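Local coordinates for protein K7 (Vaccinia virus WR, PDB 3JRV), which blocks host innate immune signalling as a Bcl-2-like virulence factor, binding the RNA helicase DDX3 to prevent IRF3 activation and TRAF6 and IRAK2 to prevent NF-kappa-B activation, at residues 29-37 against 50-61. Numbering follows the deposited sequence. Where two conformers were deposited one is given.
Sequences LIDEYITWR and CGRLYKELMKFD
Y54 pushes its ring as a knob into a hole formed by L29, E32, Y33 and W36, where helix 52-58 crosses the 29-37 part of helix 26-42 at 75° inside the all-helical Bcl-2-like fold. This end is the tight one. Y33 turns an edge to one face of the Y54 ring, with centroids 5.4 Å apart, and Y54 in turn sets its own edge on a face of W36, its CE2 lying 3.5 Å from W36 CD2. With CG anti to the backbone N (chi1 165°), the Y33 side chain reaches obliquely across helix 52-58, and L57 CB sits almost squarely over its ring, 3.7 Å from the centroid. L29 meets L53 and L57 methyl to methyl. At the far end of the knob, Y54 OH donates to the anti lone pair of E32 OE2 (2.7 Å), an oxygen that also takes the backbone N-H of F14.

Toward D61 the contact turns polar and partly open to solvent, and a water enters. R37, bent at chi2 and chi3, brings its guanidinium end-on to the D61 carboxylate, NH2 lying 2.9 Å from OD2 and NH1 3.0 Å from OD1; E110 provides a second carboxylate for NH2. NH1 also donates to Y33 OH, nearly in the guanidinium plane. That hydroxyl donates a hydrogen bond to the water, which donates to L57 O and, at 2.7 Å, to D61 OD1.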
loop_
_atom_site.group_PDB
_atom_site.type_symbol
_atom_site.label_atom_id
_atom_site.label_comp_id
_atom_site.label_asym_id
_atom_site.label_seq_id
_atom_site.Cartn_x
_atom_site.Cartn_y
_atom_site.Cartn_z
ATOM N N LEU A 29 2.740 1.963 -8.754
ATOM C CA LEU A 29 2.150 0.697 -8.355
ATOM C C LEU A 29 1.756 0.756 -6.857
ATOM O O LEU A 29 0.663 0.343 -6.459
ATOM C CB LEU A 29 3.219 -0.411 -8.529
ATOM C CG LEU A 29 2.855 -1.735 -7.859
ATOM C CD1 LEU A 29 1.572 -2.388 -8.384
ATOM C CD2 LEU A 29 4.062 -2.768 -7.903
ATOM N N ILE A 30 2.650 1.215 -5.988
ATOM C CA ILE A 30 2.315 1.175 -4.564
ATOM C C ILE A 30 1.193 2.171 -4.274
ATOM O O ILE A 30 0.268 1.842 -3.514
ATOM C CB ILE A 30 3.568 1.530 -3.740
ATOM C CG1 ILE A 30 4.615 0.404 -3.920
ATOM C CG2 ILE A 30 3.192 1.743 -2.260
ATOM C CD1 ILE A 30 4.136 -0.968 -3.447
ATOM N N ASP A 31 1.226 3.345 -4.905
ATOM C CA ASP A 31 0.164 4.337 -4.706
ATOM C C ASP A 31 -1.176 3.697 -5.096
ATOM O O ASP A 31 -2.149 3.736 -4.331
ATOM C CB ASP A 31 0.434 5.522 -5.639
ATOM C CG ASP A 31 -0.520 6.673 -5.444
ATOM O OD1 ASP A 31 -1.298 6.649 -4.451
ATOM O OD2 ASP A 31 -0.472 7.630 -6.281
ATOM N N GLU A 32 -1.238 3.112 -6.297
ATOM C CA GLU A 32 -2.503 2.531 -6.766
ATOM C C GLU A 32 -2.982 1.406 -5.852
ATOM O O GLU A 32 -4.192 1.256 -5.616
ATOM C CB GLU A 32 -2.351 2.051 -8.227
ATOM C CG GLU A 32 -3.460 1.294 -8.790
ATOM C CD GLU A 32 -3.083 0.817 -10.175
ATOM O OE1 GLU A 32 -2.873 1.690 -11.076
ATOM O OE2 GLU A 32 -2.933 -0.423 -10.297
ATOM N N TYR A 33 -2.062 0.505 -5.492
ATOM C CA TYR A 33 -2.380 -0.668 -4.716
ATOM C C TYR A 33 -2.974 -0.217 -3.355
ATOM O O TYR A 33 -3.961 -0.826 -2.868
ATOM C CB TYR A 33 -1.102 -1.508 -4.537
ATOM C CG TYR A 33 -1.260 -2.548 -3.455
ATOM C CD1 TYR A 33 -2.085 -3.653 -3.634
ATOM C CD2 TYR A 33 -0.640 -2.364 -2.214
ATOM C CE1 TYR A 33 -2.325 -4.594 -2.573
ATOM C CE2 TYR A 33 -0.799 -3.267 -1.188
ATOM C CZ TYR A 33 -1.686 -4.362 -1.333
ATOM O OH TYR A 33 -1.879 -5.288 -0.322
ATOM N N ILE A 34 -2.348 0.769 -2.699
ATOM C CA ILE A 34 -2.875 1.217 -1.405
ATOM C C ILE A 34 -4.296 1.792 -1.586
ATOM O O ILE A 34 -5.213 1.522 -0.769
ATOM C CB ILE A 34 -1.916 2.264 -0.765
ATOM C CG1 ILE A 34 -0.574 1.575 -0.398
ATOM C CG2 ILE A 34 -2.617 2.962 0.431
ATOM C CD1 ILE A 34 -0.716 0.357 0.534
ATOM N N THR A 35 -4.516 2.509 -2.682
ATOM C CA THR A 35 -5.902 2.947 -2.975
ATOM C C THR A 35 -6.851 1.764 -3.225
ATOM O O THR A 35 -7.963 1.685 -2.690
ATOM C CB THR A 35 -5.916 3.848 -4.194
ATOM O OG1 THR A 35 -5.206 5.047 -3.879
ATOM C CG2 THR A 35 -7.376 4.134 -4.630
ATOM N N TRP A 36 -6.388 0.772 -3.977
ATOM C CA TRP A 36 -7.209 -0.379 -4.294
ATOM C C TRP A 36 -7.684 -1.113 -3.017
ATOM O O TRP A 36 -8.818 -1.594 -2.969
ATOM C CB TRP A 36 -6.411 -1.314 -5.224
ATOM C CG TRP A 36 -7.193 -2.540 -5.640
ATOM C CD1 TRP A 36 -8.086 -2.639 -6.705
ATOM C CD2 TRP A 36 -7.075 -3.862 -5.103
ATOM N NE1 TRP A 36 -8.550 -3.932 -6.818
ATOM C CE2 TRP A 36 -7.939 -4.707 -5.857
ATOM C CE3 TRP A 36 -6.286 -4.431 -4.076
ATOM C CZ2 TRP A 36 -8.049 -6.087 -5.603
ATOM C CZ3 TRP A 36 -6.405 -5.808 -3.812
ATOM C CH2 TRP A 36 -7.277 -6.622 -4.580
ATOM N N ARG A 37 -6.830 -1.244 -1.992
ATOM C CA ARG A 37 -7.253 -1.979 -0.778
ATOM C C ARG A 37 -8.435 -1.249 -0.090
ATOM O O ARG A 37 -9.180 -1.878 0.646
ATOM C CB ARG A 37 -6.073 -2.103 0.219
ATOM C CG ARG A 37 -4.977 -3.079 -0.353
ATOM C CD ARG A 37 -5.496 -4.534 -0.473
ATOM N NE ARG A 37 -5.936 -5.078 0.822
ATOM C CZ ARG A 37 -5.147 -5.680 1.725
ATOM N NH1 ARG A 37 -3.827 -5.771 1.541
ATOM N NH2 ARG A 37 -5.667 -6.112 2.882
ATOM N N CYS A 50 -7.512 -10.186 -9.103
ATOM C CA CYS A 50 -6.280 -9.432 -9.259
ATOM C C CYS A 50 -5.171 -10.414 -9.612
ATOM O O CYS A 50 -5.350 -11.638 -9.524
ATOM C CB CYS A 50 -5.932 -8.639 -7.982
ATOM S SG CYS A 50 -5.567 -9.632 -6.569
ATOM N N GLY A 51 -4.055 -9.871 -10.093
ATOM C CA GLY A 51 -3.008 -10.751 -10.586
ATOM C C GLY A 51 -1.961 -11.091 -9.533
ATOM O O GLY A 51 -2.086 -10.708 -8.354
ATOM N N ARG A 52 -0.905 -11.772 -9.976
ATOM C CA ARG A 52 0.155 -12.220 -9.061
ATOM C C ARG A 52 0.892 -11.061 -8.411
ATOM O O ARG A 52 1.406 -11.225 -7.309
ATOM C CB ARG A 52 1.139 -13.209 -9.743
ATOM C CG ARG A 52 0.480 -14.543 -10.149
ATOM C CD ARG A 52 1.478 -15.537 -10.786
ATOM N NE ARG A 52 2.361 -16.053 -9.736
ATOM C CZ ARG A 52 3.676 -16.266 -9.850
ATOM N NH1 ARG A 52 4.312 -16.025 -10.985
ATOM N NH2 ARG A 52 4.370 -16.718 -8.811
ATOM N N LEU A 53 0.996 -9.911 -9.098
ATOM C CA LEU A 53 1.713 -8.756 -8.552
ATOM C C LEU A 53 0.991 -8.209 -7.307
ATOM O O LEU A 53 1.579 -8.077 -6.222
ATOM C CB LEU A 53 1.874 -7.685 -9.626
ATOM C CG LEU A 53 2.529 -6.362 -9.220
ATOM C CD1 LEU A 53 3.927 -6.622 -8.632
ATOM C CD2 LEU A 53 2.543 -5.421 -10.428
ATOM N N TYR A 54 -0.295 -7.912 -7.453
ATOM C CA TYR A 54 -1.103 -7.502 -6.282
ATOM C C TYR A 54 -1.101 -8.562 -5.199
ATOM O O TYR A 54 -0.987 -8.224 -4.023
ATOM C CB TYR A 54 -2.545 -7.204 -6.704
ATOM C CG TYR A 54 -2.802 -5.766 -7.060
ATOM C CD1 TYR A 54 -1.858 -4.979 -7.704
ATOM C CD2 TYR A 54 -4.086 -5.231 -6.880
ATOM C CE1 TYR A 54 -2.156 -3.669 -8.140
ATOM C CE2 TYR A 54 -4.367 -3.929 -7.245
ATOM C CZ TYR A 54 -3.414 -3.137 -7.841
ATOM O OH TYR A 54 -3.814 -1.891 -8.248
ATOM N N LYS A 55 -1.226 -9.835 -5.559
ATOM C CA LYS A 55 -1.197 -10.918 -4.539
ATOM C C LYS A 55 0.129 -10.866 -3.762
ATOM O O LYS A 55 0.135 -11.053 -2.545
ATOM C CB LYS A 55 -1.443 -12.288 -5.188
ATOM C CG LYS A 55 -2.934 -12.463 -5.529
ATOM C CD LYS A 55 -3.200 -13.792 -6.192
ATOM C CE LYS A 55 -4.660 -13.894 -6.588
ATOM N NZ LYS A 55 -4.755 -14.874 -7.692
ATOM N N GLU A 56 1.255 -10.621 -4.459
ATOM C CA GLU A 56 2.526 -10.508 -3.740
ATOM C C GLU A 56 2.515 -9.350 -2.757
ATOM O O GLU A 56 2.996 -9.495 -1.618
ATOM C CB GLU A 56 3.707 -10.305 -4.697
ATOM C CG GLU A 56 4.388 -11.551 -5.208
ATOM C CD GLU A 56 4.600 -12.687 -4.205
ATOM O OE1 GLU A 56 5.291 -12.613 -3.142
ATOM O OE2 GLU A 56 4.181 -13.764 -4.613
ATOM N N LEU A 57 1.978 -8.199 -3.179
ATOM C CA LEU A 57 1.882 -7.034 -2.272
ATOM C C LEU A 57 0.980 -7.364 -1.092
ATOM O O LEU A 57 1.282 -6.927 0.042
ATOM C CB LEU A 57 1.380 -5.766 -3.001
ATOM C CG LEU A 57 2.325 -5.351 -4.159
ATOM C CD1 LEU A 57 1.673 -4.129 -4.862
ATOM C CD2 LEU A 57 3.661 -4.963 -3.586
HETATM N N MSE A 58 -0.088 -8.138 -1.326
HETATM C CA MSE A 58 -1.011 -8.450 -0.224
HETATM C C MSE A 58 -0.330 -9.275 0.867
HETATM O O MSE A 58 -0.744 -9.226 2.039
HETATM C CB MSE A 58 -2.240 -9.196 -0.777
HETATM C CG MSE A 58 -3.017 -8.219 -1.605
HETATM SE SE MSE A 58 -4.439 -9.061 -2.636
HETATM C CE MSE A 58 -5.560 -9.063 -1.147
ATOM N N LYS A 59 0.675 -10.077 0.482
ATOM C CA LYS A 59 1.454 -10.819 1.492
ATOM C C LYS A 59 2.194 -9.923 2.497
ATOM O O LYS A 59 2.585 -10.395 3.578
ATOM C CB LYS A 59 2.462 -11.764 0.826
ATOM C CG LYS A 59 1.734 -12.883 0.087
ATOM C CD LYS A 59 2.693 -13.790 -0.667
ATOM C CE LYS A 59 1.991 -14.619 -1.721
ATOM N NZ LYS A 59 3.023 -15.524 -2.314
ATOM N N PHE A 60 2.343 -8.650 2.173
ATOM C CA PHE A 60 3.013 -7.714 3.099
ATOM C C PHE A 60 2.098 -7.449 4.315
ATOM O O PHE A 60 2.587 -6.977 5.346
ATOM C CB PHE A 60 3.384 -6.392 2.444
ATOM C CG PHE A 60 4.448 -6.510 1.366
ATOM C CD1 PHE A 60 5.160 -7.707 1.177
ATOM C CD2 PHE A 60 4.692 -5.418 0.550
ATOM C CE1 PHE A 60 6.174 -7.809 0.190
ATOM C CE2 PHE A 60 5.645 -5.481 -0.472
ATOM C CZ PHE A 60 6.415 -6.689 -0.631
ATOM N N ASP A 61 0.820 -7.814 4.224
ATOM C CA ASP A 61 -0.036 -7.778 5.424
ATOM C C ASP A 61 0.599 -8.659 6.534
ATOM O O ASP A 61 0.640 -8.246 7.705
ATOM C CB ASP A 61 -1.461 -8.277 5.131
ATOM C CG ASP A 61 -2.290 -7.314 4.240
ATOM O OD1 ASP A 61 -1.775 -6.306 3.700
ATOM O OD2 ASP A 61 -3.513 -7.581 4.137
HETATM O O HOH W 1 -0.212 -5.301 1.765
#